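Chinitase A (Streptomyces coelicolor, PDB 3EBV) probably acts as an endochitinase that binds and hydrolyses chitin, the chain described here being the family 18 glycosyl hydrolase domain of a longer protein. Local coordinates at residues G123-P126 against T127-T130; T270-T273 against N274-A277; S90-S93 against S94-T98; V61-F64 against K65-R69. All blocks are in the same frame, centred on the assembly; numbering follows the deposited sequence.

Contact 1: residues G123-P126 against T127-T130; sequences GLNP and TYMT
The carbonyl oxygen of Pro126 is gripped twice by Thr130, at 2.7 Å from its OG1 and at 3.1 Å from its N. The hydroxyl thus doubles a backbone bond of the first helical turn, and it also meets the side chain of Asn168. One step earlier, Asn125 serves as N-cap. With its CG anti to the backbone N (chi1 -178°), the amide folds over the start of the helix, where OD1 accepts from Tyr128 N at 3.2 Å, a donor well above the carbonyl plane. A weak, bent bond joins the same OD1 to Thr127 N at 2.9 Å. The Asn125 amide runs beside the Tyr128 ring, their planes 56° apart, with ND2 at the ring edge. Replacing Asn125 by an alanine removes OD1 and would probably leave the N-H groups of Thr127 and Tyr128 without their side-chain acceptor, fraying the helix start. Leu124 makes the apolar part of the contact, crossing the bent chain of selenomethionine Met129 at about a right angle, CD1 lying 4.0 Å from Met129 CB. Strand 115-120, which lies within the DxxDxDxE signature of family 18, leads into this turn; Leu124 and Met129 touch both that strand and helix 161-168.

Contact 2: residues T270-T273 against N274-A277; sequences TWST and NWDA
Trp271 and Trp275 are joined chiefly through water: one molecule accepts from Trp271 NE1 and from Trp275 NE1, each at 2.9 Å. The indoles also meet directly but loosely, NE1 of Trp271 coming to the edge of the other ring, 4.0 Å from Trp275 CD1. Their five-membered rings are inclined by 56°, an oblique meeting. The peptide between Trp271 and Ser272 is cis, and Ser272 CB lies over the centre of the Trp271 ring. Strand 267-271 closes the TIM barrel between strands 219-224 and 6-12; a tryptophan ending the last strand on a cis peptide is familiar in family 18 chitinases, where it commonly floors the sugar-binding cleft, and Trp271 is consistent with that role. Ser272 is the N-cap: its OG, held between the backbone N and carbonyl carbon (chi1 60°), accepts from Trp275 N at 3.1 Å in a nearly straight bond and also pairs with Gln12. Without the Ser272 hydroxyl, as with an alanine here, Trp275 N would probably lose its cap and Gln12 OE1 its mate. Backbone bonds continue the turn, Asp276 N to Ser272 O and Ala277 N to Thr273 O, both at 2.9 Å. Asp276 OD2 bonds to the hydroxyls of Ser284 and Tyr30.

Contact 3: residues S90-S93 against S94-T98; sequences SVNS and SASAT
Ser93 and Ser96 adopt the same side-chain torsion, each OG lying between its own backbone N and carbonyl carbon (chi1 63° and 62°), and this turns the two hydroxyls onto one another. Ser93 OG and Ser96 OG stand 2.7 Å apart in a hydrogen bond that either could donate. The Ser96 oxygen takes a second partner from the incoming loop: Asn92 N donates to Ser96 OG at 2.9 Å, somewhat bent at 148°. A buried side chain on the first turn of the helix therefore reaches back to clasp both a backbone N-H and a side-chain hydroxyl of the residues leading in, and these two bonds limit the rotation of its hydroxyl. The methylene of the same serine faces the loop, CB being 3.7 Å from Ser90 O. The main chain adds the first regular helical bond, from Ala97 N to Ser93 O at 2.9 Å.

An apolar contact flanks this polar cluster. Val91, with CG1 anti to its backbone N, lays that methyl alongside Ala97, 3.8 Å from Ala97 CA and 4.1 Å from Ala97 CB. Both residues also pack on Ala132 of helix 126-140, while Ser94 OG bonds outward to Gln131 of the same helix. Ser96 in turn touches Pro44 in a loop. The whole is a helix N-terminus with serine at the N-cap and another serine three residues on, placed where the loop following strand 77-84 enters helix 94-111, in a beta-alpha unit of the TIM barrel.

Contact 4: residues V61-F64 against K65-R69; sequences VDQF and KADVR
Phe64 offers one face of its ring to Val68, whose CG2 sits over it 4.1 Å from the ring centroid in a CH-pi contact. The methyl is only 15° off the ring normal, although it is displaced toward the rim, and its nearest ring atom is Phe64 CZ at 4.0 Å. The torsions of both residues build this overlap: the ring leaves with CG anti to the backbone N (chi1 173°), and Val68 places CG2 beside its own N, on the side of the preceding turn. Between the two, Val68 N donates to Phe64 O at 2.8 Å, so the side-chain contact lies directly alongside a backbone bond of the helix.

Such pairing four residues apart is the natural spacing of an alpha-helix, here helix 61-73 on the outside of the TIM barrel. Val61, Phe64 and Lys65 all touch Tyr111 of helix 94-111, and Phe64 further meets Ile23 and Leu51 in loops.

Val61 and Lys65 repeat the four-residue spacing, this time between two aliphatic chains. The lysine chain is extended beyond CG and runs beside the valine in the same direction, bringing its CE to 3.6 Å from Val61 CG1. Its charged end continues to a salt bridge with Glu110. In the backbone of the same pair, Lys65 N points nearly straight at Val61 O, 2.9 Å away with an N-H...O angle of 173°. Asp67 N bonds to Gln63 O at 2.8 Å, while the Asp67 carboxylate uses OD2 to reach Tyr59 OH, just ahead of the helix.

Along the chain the order is contact 4, contact 3, contact 1, contact 2, all within one TIM-barrel domain. Contacts 1 and 3 are neighbours, their centres 9 Å apart: they start the successive helices 126-140 and 94-111, and Tyr128 packs against Asn92, Ser93 and Ala97 between them. Contact 2, at the end of the closing strand 267-271, lies on the opposite side of the chain's centre, about 29 Å from contact 1 and 32 Å from contact 3, between centres. Contact 4, in helix 61-73, is about 20 Å from contact 2, again between centres. Three helix starts and one helix interior thus show local interactions shaping the beta-alpha connections around the barrel.

Contact 1: residues G123-P126 against T127-T130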
# COMPACT_ATOMS: atom_id res chain seq x y z
N GLY A 123 6.08 -11.12 -9.68
CA GLY A 123 5.43 -12.41 -9.41
C GLY A 123 5.09 -12.55 -7.93
O GLY A 123 5.77 -11.98 -7.05
N LEU A 124 4.03 -13.30 -7.65
CA LEU A 124 3.63 -13.57 -6.26
C LEU A 124 3.13 -15.02 -6.22
O LEU A 124 2.13 -15.37 -6.86
CB LEU A 124 2.55 -12.57 -5.83
CG LEU A 124 2.23 -12.36 -4.35
CD1 LEU A 124 1.68 -13.63 -3.71
CD2 LEU A 124 3.40 -11.71 -3.57
N ASN A 125 3.83 -15.86 -5.44
CA ASN A 125 3.48 -17.29 -5.36
C ASN A 125 2.73 -17.49 -4.03
O ASN A 125 3.32 -17.32 -2.95
CB ASN A 125 4.78 -18.10 -5.36
CG ASN A 125 4.53 -19.59 -5.32
OD1 ASN A 125 3.74 -20.05 -4.49
ND2 ASN A 125 5.14 -20.33 -6.23
N PRO A 126 1.41 -17.78 -4.09
CA PRO A 126 0.65 -17.84 -2.83
C PRO A 126 1.06 -18.99 -1.90
O PRO A 126 0.92 -18.86 -0.68
CB PRO A 126 -0.82 -18.01 -3.27
CG PRO A 126 -0.74 -18.40 -4.70
CD PRO A 126 0.57 -17.94 -5.28
N THR A 127 1.59 -20.07 -2.49
CA THR A 127 1.99 -21.20 -1.63
C THR A 127 3.11 -20.69 -0.72
O THR A 127 3.06 -20.93 0.50
CB THR A 127 2.43 -22.39 -2.48
OG1 THR A 127 1.30 -22.94 -3.17
CG2 THR A 127 3.06 -23.51 -1.61
N TYR A 128 4.11 -20.00 -1.28
CA TYR A 128 5.32 -19.67 -0.48
C TYR A 128 5.22 -18.31 0.22
O TYR A 128 5.73 -18.14 1.32
CB TYR A 128 6.63 -19.89 -1.27
CG TYR A 128 6.67 -21.36 -1.62
CD1 TYR A 128 6.94 -22.29 -0.63
CD2 TYR A 128 6.30 -21.82 -2.88
CE1 TYR A 128 6.90 -23.63 -0.91
CE2 TYR A 128 6.25 -23.21 -3.17
CZ TYR A 128 6.54 -24.09 -2.13
OH TYR A 128 6.46 -25.45 -2.33
N MSE A 129 4.48 -17.37 -0.38
CA MSE A 129 4.29 -16.13 0.34
C MSE A 129 3.39 -16.30 1.58
O MSE A 129 3.57 -15.64 2.62
CB MSE A 129 3.69 -15.03 -0.58
CG MSE A 129 3.55 -13.65 0.12
SE MSE A 129 5.24 -12.93 0.93
CE MSE A 129 6.12 -12.29 -0.71
N THR A 130 2.40 -17.21 1.51
CA THR A 130 1.57 -17.47 2.70
C THR A 130 2.47 -18.07 3.81
O THR A 130 2.42 -17.61 4.95
CB THR A 130 0.39 -18.43 2.38
OG1 THR A 130 -0.47 -17.80 1.38
CG2 THR A 130 -0.42 -18.74 3.63

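Contact 2: residues T270-T273 against N274-A277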
# COMPACT_ATOMS: atom_id res chain seq x y z
N THR A 270 -1.56 6.52 -1.46
CA THR A 270 -0.95 7.17 -2.64
C THR A 270 0.54 6.89 -2.81
O THR A 270 1.32 6.80 -1.81
CB THR A 270 -1.22 8.69 -2.65
OG1 THR A 270 -0.91 9.22 -3.95
CG2 THR A 270 -0.39 9.40 -1.61
N TRP A 271 0.90 6.76 -4.09
CA TRP A 271 2.30 6.83 -4.52
C TRP A 271 2.47 8.25 -5.06
O TRP A 271 1.84 8.57 -6.09
CB TRP A 271 2.52 5.82 -5.64
CG TRP A 271 3.94 5.94 -6.17
CD1 TRP A 271 4.33 6.65 -7.28
CD2 TRP A 271 5.12 5.39 -5.58
NE1 TRP A 271 5.72 6.56 -7.41
CE2 TRP A 271 6.21 5.78 -6.40
CE3 TRP A 271 5.35 4.59 -4.45
CZ2 TRP A 271 7.54 5.41 -6.10
CZ3 TRP A 271 6.65 4.21 -4.15
CH2 TRP A 271 7.73 4.62 -4.99
N SER A 272 3.27 9.13 -4.42
CA SER A 272 4.04 8.93 -3.20
C SER A 272 3.93 10.23 -2.39
O SER A 272 3.48 11.25 -2.90
CB SER A 272 5.54 8.70 -3.52
OG SER A 272 6.04 9.86 -4.21
N THR A 273 4.38 10.21 -1.14
CA THR A 273 4.39 11.45 -0.33
C THR A 273 5.26 12.52 -1.05
O THR A 273 4.93 13.71 -1.00
CB THR A 273 4.87 11.19 1.11
OG1 THR A 273 6.24 10.78 1.11
CG2 THR A 273 4.06 10.05 1.76
N ASN A 274 6.30 12.07 -1.72
CA ASN A 274 7.23 13.02 -2.40
C ASN A 274 6.55 13.71 -3.55
O ASN A 274 6.66 14.95 -3.71
CB ASN A 274 8.48 12.26 -2.86
CG ASN A 274 9.11 11.48 -1.73
OD1 ASN A 274 8.68 10.35 -1.38
ND2 ASN A 274 10.16 12.05 -1.12
N TRP A 275 5.83 12.94 -4.38
CA TRP A 275 5.10 13.57 -5.46
C TRP A 275 3.94 14.42 -4.91
O TRP A 275 3.65 15.49 -5.47
CB TRP A 275 4.57 12.53 -6.45
CG TRP A 275 5.62 11.89 -7.30
CD1 TRP A 275 5.90 10.56 -7.38
CD2 TRP A 275 6.52 12.55 -8.19
NE1 TRP A 275 6.91 10.33 -8.29
CE2 TRP A 275 7.33 11.54 -8.79
CE3 TRP A 275 6.71 13.89 -8.57
CZ2 TRP A 275 8.34 11.83 -9.75
CZ3 TRP A 275 7.75 14.19 -9.51
CH2 TRP A 275 8.53 13.15 -10.09
N ASP A 276 3.33 14.00 -3.80
CA ASP A 276 2.27 14.83 -3.18
C ASP A 276 2.85 16.23 -2.82
O ASP A 276 2.24 17.26 -3.11
CB ASP A 276 1.75 14.05 -1.94
CG ASP A 276 0.59 14.72 -1.17
OD1 ASP A 276 -0.31 15.35 -1.78
OD2 ASP A 276 0.63 14.52 0.08
N ALA A 277 4.06 16.22 -2.25
CA ALA A 277 4.74 17.48 -1.82
C ALA A 277 5.07 18.35 -3.03
O ALA A 277 4.87 19.59 -2.98
CB ALA A 277 6.00 17.15 -1.06
O HOH W 1 7.41 7.70 -9.46

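Contact 3: residues S90-S93 against S94-T98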
# COMPACT_ATOMS: atom_id res chain seq x y z
N SER A 90 12.22 -12.74 -4.76
CA SER A 90 11.39 -13.93 -5.11
C SER A 90 11.16 -14.78 -3.87
O SER A 90 12.09 -15.08 -3.13
CB SER A 90 12.02 -14.80 -6.20
OG SER A 90 12.07 -14.08 -7.44
N VAL A 91 9.89 -15.16 -3.65
CA VAL A 91 9.53 -16.02 -2.50
C VAL A 91 8.75 -17.19 -3.12
O VAL A 91 7.53 -17.11 -3.35
CB VAL A 91 8.74 -15.25 -1.43
CG1 VAL A 91 8.35 -16.17 -0.26
CG2 VAL A 91 9.57 -14.07 -0.89
N ASN A 92 9.49 -18.25 -3.46
CA ASN A 92 8.93 -19.33 -4.25
C ASN A 92 9.47 -20.71 -3.81
O ASN A 92 9.50 -21.65 -4.59
CB ASN A 92 9.21 -19.09 -5.72
CG ASN A 92 10.69 -18.93 -6.02
OD1 ASN A 92 11.54 -19.21 -5.17
ND2 ASN A 92 11.00 -18.45 -7.23
N SER A 93 9.86 -20.81 -2.54
CA SER A 93 10.34 -22.09 -1.98
C SER A 93 10.25 -21.95 -0.47
O SER A 93 10.05 -20.86 0.07
CB SER A 93 11.80 -22.32 -2.37
OG SER A 93 12.59 -21.30 -1.81
N SER A 94 10.41 -23.07 0.26
CA SER A 94 10.45 -22.99 1.69
C SER A 94 11.65 -22.16 2.19
O SER A 94 11.52 -21.34 3.08
CB SER A 94 10.50 -24.41 2.27
OG SER A 94 10.45 -24.33 3.66
N ALA A 95 12.81 -22.43 1.60
CA ALA A 95 14.01 -21.71 2.00
C ALA A 95 13.88 -20.18 1.80
O ALA A 95 14.20 -19.40 2.71
CB ALA A 95 15.23 -22.24 1.26
N SER A 96 13.35 -19.78 0.64
CA SER A 96 13.18 -18.34 0.37
C SER A 96 12.08 -17.73 1.25
O SER A 96 12.17 -16.58 1.71
CB SER A 96 12.98 -18.06 -1.12
OG SER A 96 11.78 -18.68 -1.66
N ALA A 97 11.02 -18.50 1.53
CA ALA A 97 10.03 -18.05 2.53
C ALA A 97 10.64 -17.78 3.95
O ALA A 97 10.33 -16.78 4.61
CB ALA A 97 8.86 -19.07 2.61
N THR A 98 11.49 -18.72 4.42
CA THR A 98 12.18 -18.54 5.69
C THR A 98 13.18 -17.36 5.64
O THR A 98 13.22 -16.59 6.58
CB THR A 98 12.92 -19.85 6.07
OG1 THR A 98 11.91 -20.83 6.30
CG2 THR A 98 13.79 -19.68 7.31

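Contact 4: residues V61-F64 against K65-R69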
# COMPACT_ATOMS: atom_id res chain seq x y z
N VAL A 61 21.17 7.73 9.35
CA VAL A 61 20.44 6.60 9.95
C VAL A 61 19.86 6.98 11.32
O VAL A 61 18.70 6.70 11.62
CB VAL A 61 21.31 5.31 10.03
CG1 VAL A 61 20.63 4.23 10.87
CG2 VAL A 61 21.60 4.78 8.63
N ASP A 62 20.67 7.64 12.15
CA ASP A 62 20.19 8.06 13.46
C ASP A 62 18.97 8.99 13.39
O ASP A 62 18.03 8.84 14.17
CB ASP A 62 21.32 8.69 14.28
CG ASP A 62 22.25 7.65 14.92
OD1 ASP A 62 22.01 6.42 14.81
OD2 ASP A 62 23.24 8.09 15.54
N GLN A 63 19.00 9.95 12.47
CA GLN A 63 17.90 10.89 12.32
C GLN A 63 16.64 10.17 11.76
O GLN A 63 15.54 10.43 12.23
CB GLN A 63 18.27 12.08 11.44
CG GLN A 63 17.23 13.17 11.45
CD GLN A 63 16.99 13.75 12.85
OE1 GLN A 63 15.91 13.59 13.44
NE2 GLN A 63 18.01 14.43 13.38
N PHE A 64 16.86 9.28 10.81
CA PHE A 64 15.75 8.45 10.25
C PHE A 64 15.09 7.64 11.38
O PHE A 64 13.84 7.69 11.57
CB PHE A 64 16.32 7.54 9.17
CG PHE A 64 15.33 6.53 8.63
CD1 PHE A 64 14.35 6.94 7.73
CD2 PHE A 64 15.38 5.21 9.03
CE1 PHE A 64 13.42 6.02 7.21
CE2 PHE A 64 14.46 4.28 8.55
CZ PHE A 64 13.48 4.70 7.61
N LYS A 65 15.90 6.94 12.17
CA LYS A 65 15.36 6.18 13.29
C LYS A 65 14.58 7.06 14.27
O LYS A 65 13.54 6.65 14.78
CB LYS A 65 16.45 5.39 14.03
CG LYS A 65 17.03 4.26 13.24
CD LYS A 65 18.02 3.49 14.11
CE LYS A 65 18.71 2.38 13.34
NZ LYS A 65 19.80 1.73 14.18
N ALA A 66 15.11 8.26 14.55
CA ALA A 66 14.46 9.19 15.45
C ALA A 66 13.12 9.70 14.90
O ALA A 66 12.13 9.83 15.63
CB ALA A 66 15.40 10.39 15.76
N ASP A 67 13.12 9.97 13.59
CA ASP A 67 11.93 10.43 12.88
C ASP A 67 10.84 9.33 12.90
O ASP A 67 9.67 9.64 13.13
CB ASP A 67 12.29 10.75 11.43
CG ASP A 67 13.08 12.06 11.27
OD1 ASP A 67 13.28 12.78 12.28
OD2 ASP A 67 13.48 12.35 10.13
N VAL A 68 11.25 8.08 12.67
CA VAL A 68 10.31 6.95 12.79
C VAL A 68 9.68 6.90 14.19
O VAL A 68 8.45 6.80 14.32
CB VAL A 68 10.97 5.64 12.37
CG1 VAL A 68 10.06 4.44 12.72
CG2 VAL A 68 11.32 5.64 10.87
N ARG A 69 10.51 6.99 15.23
CA ARG A 69 10.02 6.96 16.61
C ARG A 69 9.05 8.10 16.87
O ARG A 69 8.01 7.91 17.52
CB ARG A 69 11.17 7.02 17.62
CG ARG A 69 12.11 5.86 17.54
CD ARG A 69 13.11 5.84 18.74
NE ARG A 69 13.59 7.18 19.12
CZ ARG A 69 14.76 7.73 18.75
NH1 ARG A 69 15.05 8.96 19.17
NH2 ARG A 69 15.63 7.07 17.97
O HOH W 2 18.06 7.70 16.81